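Local coordinates for concanavalin A-like lectin protein kinase family protein (Theobroma cacao, PDB 6CTH) that probably transfers phosphate from ATP to protein substrates as a protein kinase, with an inhibitor and a magnesium ion bound in its active-site cleft, at residues Gly26-Val31 / Leu157-Leu162; Lys57-Glu62 / Ile78-Glu83; Val114-Val119 / Leu259-Met264. All coordinates share one frame; numbering follows the deposited sequence.

In the fold
The three contacts lie in one protein kinase domain. Contacts 1 and 2 share the N-terminal sheet, their centres about 11 Å apart, and contact 2 is nested inside the chain loop that contact 1 closes. They also touch: E62 OE1 of helix 54-66 is probably hydrogen-bonded to F160 N at 2.7 Å. Contact 3 joins helices 112-132 and 256-269 of the helical lobe. Its centre is about 25 Å from that of contact 1 and about 34 Å from that of contact 2, beyond the chain's centre. Contacts 1 and 3 alternate along the chain: 114-119 falls between the two segments of contact 1, and 259-264 follows both. The inhibitor and magnesium lie where the two lobes meet.

Contact 1: residues Gly26-Val31 / Leu157-Leu162; sequences GGFGSV and LGDFGL. With MG (magnesium ion), chain C; FE7 (N-{(3Z)-2-oxo-3-[phenyl({4-[(piperidin-1-yl)methyl]phenyl}amino)methylidene]-2,3-dihydro-1H-indol-5-yl}ethanesulfonamide), chain B.
D159 OD1 meets three groups. A magnesium-bound water donates a hydrogen bond to D159 OD1, with its O 2.8 Å from that atom. D159 OD1 also takes a weak, fairly straight bond from G161 N at 3.4 Å. From the glycine-rich loop comes F28: its CE2 lies 3.8 Å from D159 OD1, which sits at the ring edge near the ring plane. That water also lies at the ring edge. The ring and carboxylate planes are 41° apart. The F28 ring also reaches G161, with CE2 3.9 Å from G161 CA.

F28 has its CG between the backbone N and the carbonyl carbon (chi1 56°), which sends the ring across to the DFG segment. D159 holds its CG anti to the backbone N (chi1 -177°), which carries the carboxylate out to the magnesium, where D159 OD2 binds at 2.1 Å. Four waters and D141 complete the six ligands. The carboxylate is therefore held at both oxygens, which limits its rotation.

The inhibitor lies against both segments. Its sulfonamide O1 is 3.5 Å from G26 CA, and its ethyl carbon C is 3.7 Å from D159 N. V31 CB packs on the phenyl ring. The inhibitor is also hydrogen-bonded to E92 O and M94 N. A glycine-rich loop over a magnesium-binding DFG aspartate is the hallmark of the protein kinase active site.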
loop_
_atom_site.group_PDB
_atom_site.type_symbol
_atom_site.label_atom_id
_atom_site.label_comp_id
_atom_site.label_asym_id
_atom_site.label_seq_id
_atom_site.Cartn_x
_atom_site.Cartn_y
_atom_site.Cartn_z
ATOM N N GLY A 26 5.242 2.373 12.000
ATOM C CA GLY A 26 4.509 1.318 11.295
ATOM C C GLY A 26 3.044 1.365 11.691
ATOM O O GLY A 26 2.596 2.267 12.460
ATOM N N GLY A 27 2.271 0.420 11.185
ATOM C CA GLY A 27 0.850 0.402 11.477
ATOM C C GLY A 27 0.448 0.149 12.920
ATOM O O GLY A 27 -0.610 0.587 13.364
ATOM N N PHE A 28 1.264 -0.588 13.653
ATOM C CA PHE A 28 0.924 -0.994 15.016
ATOM C C PHE A 28 2.192 -1.070 15.869
ATOM O O PHE A 28 2.312 -1.916 16.786
ATOM C CB PHE A 28 0.090 -2.297 14.990
ATOM C CG PHE A 28 0.748 -3.455 14.256
ATOM C CD1 PHE A 28 1.613 -4.330 14.923
ATOM C CD2 PHE A 28 0.472 -3.699 12.901
ATOM C CE1 PHE A 28 2.204 -5.404 14.254
ATOM C CE2 PHE A 28 1.049 -4.784 12.231
ATOM C CZ PHE A 28 1.920 -5.634 12.908
ATOM N N GLY A 29 3.109 -0.119 15.618
ATOM C CA GLY A 29 4.352 0.013 16.389
ATOM C C GLY A 29 5.372 0.868 15.640
ATOM O O GLY A 29 5.209 1.174 14.457
ATOM N N SER A 30 6.394 1.292 16.335
ATOM C CA SER A 30 7.504 2.017 15.743
ATOM C C SER A 30 8.486 1.033 15.117
ATOM O O SER A 30 8.700 -0.059 15.652
ATOM C CB SER A 30 8.233 2.804 16.821
ATOM O OG SER A 30 7.406 3.890 17.252
ATOM N N VAL A 31 9.141 1.455 14.050
ATOM C CA VAL A 31 10.168 0.622 13.400
ATOM C C VAL A 31 11.544 1.262 13.599
ATOM O O VAL A 31 11.724 2.482 13.365
ATOM C CB VAL A 31 9.871 0.475 11.905
ATOM C CG1 VAL A 31 10.855 -0.483 11.231
ATOM C CG2 VAL A 31 8.425 0.005 11.694
ATOM N N LEU A 157 4.585 -4.739 -1.176
ATOM C CA LEU A 157 3.476 -4.440 -0.310
ATOM C C LEU A 157 3.674 -5.163 1.002
ATOM O O LEU A 157 4.085 -6.319 1.059
ATOM C CB LEU A 157 2.179 -4.836 -0.989
ATOM C CG LEU A 157 0.919 -4.749 -0.169
ATOM C CD1 LEU A 157 0.588 -3.288 0.123
ATOM C CD2 LEU A 157 -0.244 -5.380 -0.908
ATOM N N GLY A 158 3.461 -4.450 2.098
ATOM C CA GLY A 158 3.501 -5.033 3.414
ATOM C C GLY A 158 2.339 -4.609 4.273
ATOM O O GLY A 158 1.355 -4.065 3.775
ATOM N N ASP A 159 2.546 -4.778 5.579
ATOM C CA ASP A 159 1.545 -4.576 6.639
ATOM C C ASP A 159 0.330 -5.465 6.516
ATOM O O ASP A 159 -0.709 -5.055 5.957
ATOM C CB ASP A 159 1.036 -3.093 6.664
ATOM C CG ASP A 159 0.051 -2.815 7.807
ATOM O OD1 ASP A 159 0.041 -3.551 8.807
ATOM O OD2 ASP A 159 -0.738 -1.853 7.621
ATOM N N PHE A 160 0.419 -6.630 7.129
ATOM C CA PHE A 160 -0.657 -7.616 7.167
ATOM C C PHE A 160 -1.404 -7.653 8.499
ATOM O O PHE A 160 -2.084 -8.622 8.809
ATOM C CB PHE A 160 -0.094 -8.986 6.770
ATOM C CG PHE A 160 0.530 -8.924 5.413
ATOM C CD1 PHE A 160 -0.222 -9.037 4.305
ATOM C CD2 PHE A 160 1.916 -8.724 5.303
ATOM C CE1 PHE A 160 0.328 -8.918 3.026
ATOM C CE2 PHE A 160 2.488 -8.643 4.027
ATOM C CZ PHE A 160 1.688 -8.666 2.919
ATOM N N GLY A 161 -1.378 -6.560 9.247
ATOM C CA GLY A 161 -2.009 -6.573 10.569
ATOM C C GLY A 161 -3.520 -6.652 10.570
ATOM O O GLY A 161 -4.086 -7.174 11.523
ATOM N N LEU A 162 -4.151 -6.179 9.494
ATOM C CA LEU A 162 -5.590 -6.293 9.257
ATOM C C LEU A 162 -5.954 -7.387 8.236
ATOM O O LEU A 162 -7.140 -7.590 7.929
ATOM C CB LEU A 162 -6.160 -4.948 8.794
ATOM C CG LEU A 162 -6.211 -3.843 9.830
ATOM C CD1 LEU A 162 -6.780 -2.596 9.203
ATOM C CD2 LEU A 162 -7.052 -4.322 11.001
HETATM MG MG MG C . -2.366 -1.083 8.768
HETATM C C4 FE7 B . 10.128 -0.970 6.988
HETATM C C14 FE7 B . 7.945 3.615 8.026
HETATM C C5 FE7 B . 10.627 -2.267 6.765
HETATM C C6 FE7 B . 9.834 -3.389 6.931
HETATM C C11 FE7 B . 10.172 2.164 7.210
HETATM C C7 FE7 B . 8.511 -3.222 7.297
HETATM C C8 FE7 B . 12.371 -0.893 6.324
HETATM C C9 FE7 B . 11.220 -0.045 6.731
HETATM C C10 FE7 B . 11.302 1.330 6.763
HETATM C C12 FE7 B . 9.752 2.131 8.534
HETATM C C13 FE7 B . 8.642 2.852 8.935
HETATM N N1 FE7 B . 11.949 -2.178 6.369
HETATM N N2 FE7 B . 12.410 1.911 6.285
HETATM C C3 FE7 B . 8.787 -0.821 7.337
HETATM N N3 FE7 B . 15.329 7.616 6.905
HETATM O O2 FE7 B . 13.495 -0.520 6.013
HETATM C C2 FE7 B . 7.975 -1.949 7.460
HETATM N N FE7 B . 6.568 -1.855 7.667
HETATM S S FE7 B . 5.615 -0.553 7.812
HETATM O O FE7 B . 6.418 0.576 8.159
HETATM O O1 FE7 B . 4.524 -0.926 8.654
HETATM C C1 FE7 B . 5.086 -0.445 6.135
HETATM C C FE7 B . 4.750 -1.841 5.673
HETATM C C16 FE7 B . 9.465 2.944 6.303
HETATM C C15 FE7 B . 8.357 3.661 6.713
HETATM C C17 FE7 B . 12.877 3.243 6.224
HETATM C C22 FE7 B . 12.176 4.300 6.784
HETATM C C21 FE7 B . 12.652 5.593 6.661
HETATM C C20 FE7 B . 13.829 5.860 5.979
HETATM C C19 FE7 B . 14.520 4.799 5.419
HETATM C C18 FE7 B . 14.057 3.502 5.540
HETATM C C23 FE7 B . 14.354 7.270 5.862
HETATM C C28 FE7 B . 15.918 8.933 6.661
HETATM C C27 FE7 B . 16.992 9.255 7.673
HETATM C C26 FE7 B . 16.452 9.177 9.085
HETATM C C25 FE7 B . 15.728 7.866 9.315
HETATM C C24 FE7 B . 14.707 7.614 8.231
HETATM O O HOH W 1 -1.526 -2.052 10.563
HETATM O O HOH W 2 -1.188 0.559 8.866
HETATM O O HOH W 3 -3.813 -0.297 10.044
HETATM O O HOH W 4 -3.355 -2.936 8.620
#

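Contact 2: residues Lys57-Glu62 / Ile78-Glu83; sequences KEYASE and IGWCHE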
loop_
_atom_site.group_PDB
_atom_site.type_symbol
_atom_site.label_atom_id
_atom_site.label_comp_id
_atom_site.label_asym_id
_atom_site.label_seq_id
_atom_site.Cartn_x
_atom_site.Cartn_y
_atom_site.Cartn_z
ATOM N N LYS A 57 -3.354 -8.323 18.499
ATOM C CA LYS A 57 -4.159 -8.889 17.437
ATOM C C LYS A 57 -3.451 -8.669 16.079
ATOM O O LYS A 57 -3.392 -9.606 15.258
ATOM C CB LYS A 57 -5.571 -8.286 17.437
ATOM N N GLU A 58 -2.895 -7.471 15.859
ATOM C CA GLU A 58 -2.235 -7.168 14.582
ATOM C C GLU A 58 -0.911 -7.900 14.457
ATOM O O GLU A 58 -0.617 -8.400 13.382
ATOM C CB GLU A 58 -2.049 -5.679 14.299
ATOM C CG GLU A 58 -3.367 -4.946 14.057
ATOM C CD GLU A 58 -3.214 -3.655 13.273
ATOM O OE1 GLU A 58 -2.890 -3.647 12.064
ATOM O OE2 GLU A 58 -3.448 -2.581 13.854
ATOM N N TYR A 59 -0.144 -8.030 15.541
ATOM C CA TYR A 59 1.032 -8.889 15.531
ATOM C C TYR A 59 0.660 -10.319 15.136
ATOM O O TYR A 59 1.297 -10.925 14.257
ATOM C CB TYR A 59 1.711 -8.893 16.930
ATOM C CG TYR A 59 2.785 -9.910 17.085
ATOM C CD1 TYR A 59 4.107 -9.626 16.731
ATOM C CD2 TYR A 59 2.487 -11.196 17.509
ATOM C CE1 TYR A 59 5.104 -10.602 16.834
ATOM C CE2 TYR A 59 3.470 -12.164 17.639
ATOM C CZ TYR A 59 4.770 -11.862 17.298
ATOM O OH TYR A 59 5.712 -12.834 17.408
ATOM N N ALA A 60 -0.391 -10.859 15.747
ATOM C CA ALA A 60 -0.760 -12.275 15.522
ATOM C C ALA A 60 -1.207 -12.535 14.076
ATOM O O ALA A 60 -0.784 -13.536 13.432
ATOM C CB ALA A 60 -1.851 -12.687 16.488
ATOM N N SER A 61 -2.036 -11.619 13.575
ATOM C CA SER A 61 -2.426 -11.587 12.187
ATOM C C SER A 61 -1.199 -11.473 11.269
ATOM O O SER A 61 -1.115 -12.200 10.273
ATOM C CB SER A 61 -3.422 -10.437 11.912
ATOM O OG SER A 61 -3.638 -10.335 10.506
ATOM N N GLU A 62 -0.272 -10.570 11.558
ATOM C CA GLU A 62 0.880 -10.415 10.692
ATOM C C GLU A 62 1.662 -11.721 10.613
ATOM O O GLU A 62 1.954 -12.185 9.498
ATOM C CB GLU A 62 1.770 -9.256 11.102
ATOM C CG GLU A 62 3.133 -9.136 10.383
ATOM C CD GLU A 62 3.211 -8.084 9.284
ATOM O OE1 GLU A 62 2.236 -7.381 9.019
ATOM O OE2 GLU A 62 4.300 -7.918 8.697
ATOM N N ILE A 78 11.596 -11.713 8.289
ATOM C CA ILE A 78 12.860 -12.460 8.517
ATOM C C ILE A 78 13.031 -12.895 9.952
ATOM O O ILE A 78 13.882 -13.789 10.223
ATOM C CB ILE A 78 14.116 -11.762 7.957
ATOM C CG1 ILE A 78 14.521 -10.553 8.780
ATOM C CG2 ILE A 78 13.958 -11.413 6.489
ATOM C CD1 ILE A 78 15.810 -9.935 8.299
ATOM N N GLY A 79 12.199 -12.386 10.873
ATOM C CA GLY A 79 12.105 -12.990 12.195
ATOM C C GLY A 79 11.021 -12.397 13.069
ATOM O O GLY A 79 10.326 -11.471 12.664
ATOM N N TRP A 80 10.877 -12.963 14.256
ATOM C CA TRP A 80 9.876 -12.563 15.242
ATOM C C TRP A 80 10.477 -12.698 16.638
ATOM O O TRP A 80 11.538 -13.326 16.832
ATOM C CB TRP A 80 8.621 -13.442 15.146
ATOM C CG TRP A 80 8.913 -14.921 15.313
ATOM C CD1 TRP A 80 9.513 -15.736 14.398
ATOM C CD2 TRP A 80 8.631 -15.742 16.453
ATOM N NE1 TRP A 80 9.644 -17.012 14.902
ATOM C CE2 TRP A 80 9.112 -17.046 16.162
ATOM C CE3 TRP A 80 8.034 -15.504 17.697
ATOM C CZ2 TRP A 80 9.007 -18.122 17.072
ATOM C CZ3 TRP A 80 7.927 -16.575 18.620
ATOM C CH2 TRP A 80 8.406 -17.870 18.290
ATOM N N CYS A 81 9.795 -12.092 17.598
ATOM C CA CYS A 81 10.143 -12.212 19.019
ATOM C C CYS A 81 8.847 -12.049 19.798
ATOM O O CYS A 81 8.072 -11.087 19.554
ATOM C CB CYS A 81 11.180 -11.165 19.410
ATOM S SG CYS A 81 11.547 -11.037 21.206
ATOM N N HIS A 82 8.570 -13.027 20.663
ATOM C CA HIS A 82 7.402 -13.019 21.569
ATOM C C HIS A 82 7.950 -13.471 22.911
ATOM O O HIS A 82 8.080 -14.683 23.129
ATOM C CB HIS A 82 6.317 -14.012 21.087
ATOM C CG HIS A 82 5.041 -13.961 21.881
ATOM N ND1 HIS A 82 3.797 -14.025 21.289
ATOM C CD2 HIS A 82 4.813 -13.833 23.212
ATOM C CE1 HIS A 82 2.861 -13.943 22.218
ATOM N NE2 HIS A 82 3.451 -13.832 23.396
ATOM N N GLU A 83 8.319 -12.518 23.770
ATOM C CA GLU A 83 9.159 -12.822 24.942
ATOM C C GLU A 83 8.862 -11.877 26.085
ATOM O O GLU A 83 9.026 -10.659 25.934
ATOM C CB GLU A 83 10.645 -12.740 24.573
ATOM C CG GLU A 83 11.522 -13.620 25.438
ATOM C CD GLU A 83 12.972 -13.170 25.482
ATOM O OE1 GLU A 83 13.616 -13.125 24.412
ATOM O OE2 GLU A 83 13.481 -12.889 26.596
#
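This is a helix-on-strand contact in the N-terminal lobe, carried mainly by one tyrosine. Helix 54-66 is the C-helix of the kinase fold, and strand 77-83 belongs to the lobe's mixed sheet. The axes of 57-62 and 78-83 come within 11.2 Å, and their directions differ by 141°. That spacing is wide, so Y59 has to reach across it.

Y59 leaves the helix toward the strand. Its CG is anti to the backbone N (chi1 170°), which extends the ring away from the helix. The hydroxyl end does most of the touching. Y59 OH lies 3.6 Å from W80 CE3 and approaches the indole obliquely. Y59 OH is also 3.6 Å from C81 O, but no hydrogen bond is formed there. On the next residue, Y59 OH is 3.9 Å from H82 CB. The imidazole crosses the tyrosine side chain at a slant, with H82 ND1 4.1 Å from Y59 CE2.

W80 and H82 differ in how they take part. W80 directs its CB toward the helix and offers the CE3 corner of its ring. H82 is exposed to solvent. C81 contributes backbone, since its CB points away from the helix. No hydrogen bond or salt bridge spans the two segments.

Other residues enclose Y59, whose side chain also touches L87 and L89 of strand 86-92 and V48 of strand 41-48. At the start of the strand, I78 and G79 both face V90 and form a classic beta bulge. On the same helix, E62 is hydrogen-bonded to F160 N and to Y91 OH. The contact thus seats the C-helix against the beta-sheet of the kinase N-terminal lobe.

Contact 3: residues Val114-Val119 / Leu259-Met264; sequences VRYRIV and LECLVM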
loop_
_atom_site.group_PDB
_atom_site.type_symbol
_atom_site.label_atom_id
_atom_site.label_comp_id
_atom_site.label_asym_id
_atom_site.label_seq_id
_atom_site.Cartn_x
_atom_site.Cartn_y
_atom_site.Cartn_z
ATOM N N VAL A 114 9.084 4.740 -13.632
ATOM C CA VAL A 114 9.116 4.083 -12.329
ATOM C C VAL A 114 7.719 4.000 -11.700
ATOM O O VAL A 114 7.354 2.952 -11.193
ATOM C CB VAL A 114 10.153 4.731 -11.398
ATOM C CG1 VAL A 114 9.962 4.273 -9.957
ATOM C CG2 VAL A 114 11.569 4.430 -11.885
ATOM N N ARG A 115 6.920 5.056 -11.799
ATOM C CA ARG A 115 5.580 5.031 -11.221
ATOM C C ARG A 115 4.651 3.979 -11.834
ATOM O O ARG A 115 3.925 3.297 -11.124
ATOM C CB ARG A 115 4.923 6.403 -11.363
ATOM C CG ARG A 115 5.519 7.475 -10.474
ATOM C CD ARG A 115 4.860 8.820 -10.723
ATOM N NE ARG A 115 5.733 9.922 -10.345
ATOM C CZ ARG A 115 5.329 11.013 -9.705
ATOM N NH1 ARG A 115 4.058 11.158 -9.369
ATOM N NH2 ARG A 115 6.201 11.959 -9.404
ATOM N N TYR A 116 4.691 3.853 -13.154
ATOM C CA TYR A 116 3.840 2.905 -13.889
ATOM C C TYR A 116 4.298 1.486 -13.507
ATOM O O TYR A 116 3.464 0.614 -13.334
ATOM C CB TYR A 116 3.919 3.124 -15.381
ATOM C CG TYR A 116 2.719 2.619 -16.178
ATOM C CD1 TYR A 116 1.461 3.169 -16.000
ATOM C CD2 TYR A 116 2.854 1.633 -17.131
ATOM C CE1 TYR A 116 0.374 2.724 -16.716
ATOM C CE2 TYR A 116 1.760 1.160 -17.866
ATOM C CZ TYR A 116 0.529 1.711 -17.641
ATOM O OH TYR A 116 -0.543 1.311 -18.381
ATOM N N ARG A 117 5.603 1.298 -13.343
ATOM C CA ARG A 117 6.150 0.012 -12.924
ATOM C C ARG A 117 5.679 -0.342 -11.512
ATOM O O ARG A 117 5.316 -1.475 -11.236
ATOM C CB ARG A 117 7.674 0.042 -12.981
ATOM C CG ARG A 117 8.314 -1.328 -13.103
ATOM C CD ARG A 117 9.608 -1.399 -12.312
ATOM N NE ARG A 117 10.672 -0.620 -12.931
ATOM C CZ ARG A 117 11.560 0.099 -12.254
ATOM N NH1 ARG A 117 12.496 0.775 -12.901
ATOM N NH2 ARG A 117 11.511 0.143 -10.933
ATOM N N ILE A 118 5.681 0.647 -10.622
ATOM C CA ILE A 118 5.232 0.455 -9.260
ATOM C C ILE A 118 3.771 0.018 -9.218
ATOM O O ILE A 118 3.412 -0.869 -8.448
ATOM C CB ILE A 118 5.476 1.724 -8.395
ATOM C CG1 ILE A 118 6.992 1.883 -8.096
ATOM C CG2 ILE A 118 4.678 1.673 -7.093
ATOM C CD1 ILE A 118 7.419 3.232 -7.565
ATOM N N VAL A 119 2.916 0.627 -10.022
ATOM C CA VAL A 119 1.508 0.258 -10.025
ATOM C C VAL A 119 1.399 -1.201 -10.493
ATOM O O VAL A 119 0.633 -1.972 -9.913
ATOM C CB VAL A 119 0.678 1.177 -10.932
ATOM C CG1 VAL A 119 -0.738 0.643 -11.131
ATOM C CG2 VAL A 119 0.645 2.564 -10.343
ATOM N N LEU A 259 -0.667 7.352 -18.970
ATOM C CA LEU A 259 -1.326 8.173 -17.964
ATOM C C LEU A 259 -2.820 7.995 -18.049
ATOM O O LEU A 259 -3.481 7.849 -17.033
ATOM C CB LEU A 259 -0.992 9.670 -18.109
ATOM C CG LEU A 259 -1.799 10.610 -17.218
ATOM C CD1 LEU A 259 -1.607 10.363 -15.724
ATOM C CD2 LEU A 259 -1.413 12.039 -17.573
ATOM N N GLU A 260 -3.359 8.035 -19.272
ATOM C CA GLU A 260 -4.762 7.817 -19.474
ATOM C C GLU A 260 -5.177 6.478 -18.913
ATOM O O GLU A 260 -6.214 6.348 -18.264
ATOM C CB GLU A 260 -5.097 7.842 -20.989
ATOM C CG GLU A 260 -6.563 7.648 -21.303
ATOM C CD GLU A 260 -6.844 7.796 -22.801
ATOM O OE1 GLU A 260 -6.258 7.028 -23.583
ATOM O OE2 GLU A 260 -7.590 8.719 -23.143
ATOM N N CYS A 261 -4.365 5.479 -19.209
ATOM C CA CYS A 261 -4.682 4.124 -18.813
ATOM C C CYS A 261 -4.704 4.012 -17.302
ATOM O O CYS A 261 -5.625 3.431 -16.745
ATOM C CB CYS A 261 -3.670 3.175 -19.394
ATOM S SG CYS A 261 -4.145 1.463 -19.112
ATOM N N LEU A 262 -3.694 4.585 -16.667
ATOM C CA LEU A 262 -3.596 4.591 -15.200
ATOM C C LEU A 262 -4.770 5.282 -14.569
ATOM O O LEU A 262 -5.346 4.763 -13.628
ATOM C CB LEU A 262 -2.272 5.196 -14.722
ATOM C CG LEU A 262 -2.006 5.143 -13.206
ATOM C CD1 LEU A 262 -2.087 3.729 -12.665
ATOM C CD2 LEU A 262 -0.636 5.708 -12.871
ATOM N N VAL A 263 -5.153 6.453 -15.089
ATOM C CA VAL A 263 -6.288 7.172 -14.531
ATOM C C VAL A 263 -7.581 6.410 -14.701
ATOM O O VAL A 263 -8.352 6.319 -13.771
ATOM C CB VAL A 263 -6.404 8.601 -15.146
ATOM C CG1 VAL A 263 -7.726 9.253 -14.799
ATOM C CG2 VAL A 263 -5.268 9.475 -14.644
ATOM N N MET A 264 -7.848 5.882 -15.897
ATOM C CA MET A 264 -9.101 5.175 -16.100
ATOM C C MET A 264 -9.179 3.873 -15.288
ATOM O O MET A 264 -10.237 3.524 -14.763
ATOM C CB MET A 264 -9.419 4.972 -17.612
ATOM C CG MET A 264 -9.899 6.271 -18.320
ATOM S SD MET A 264 -9.846 5.874 -20.073
ATOM C CE MET A 264 -11.494 5.191 -20.225
#
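Two helices of the C-terminal lobe of the kinase fold pack here, helix 112-132 and helix 256-269. The segment axes run at 36° to each other and come within 11.5 Å. The closest CA atoms are those of Y116 and L262, 7.7 Å apart.

L262 is the centre of the contact. Its CD1 touches both methyls of V119: CG1 at 3.7 Å from L262 CD1 and CG2 at 3.8 Å from it. L262 CB sits at the edge of the tyrosine ring, near the ring plane, 4.1 Å from Y116 CE1. The leucine thus meets V119 through a branch tip and Y116 through the base of its side chain.

Y116 has its CG anti to the backbone N (chi1 -157°), and its ring reaches past L262 toward C261. Y116 OH lies 3.7 Å from C261 SG, a contact without a hydrogen bond. The polar partner of this hydroxyl is L287 O, to which it is hydrogen-bonded. That bond satisfies a buried oxygen and ties helix 112-132 to the end of helix 280-287.

Helix 196-212 borders the contact. Its F203 and I210 touch V119, while A207 and A211 touch L262. Such apolar helix-helix packing, with the third helix 196-212 alongside, builds the helical core of a protein kinase C-terminal lobe.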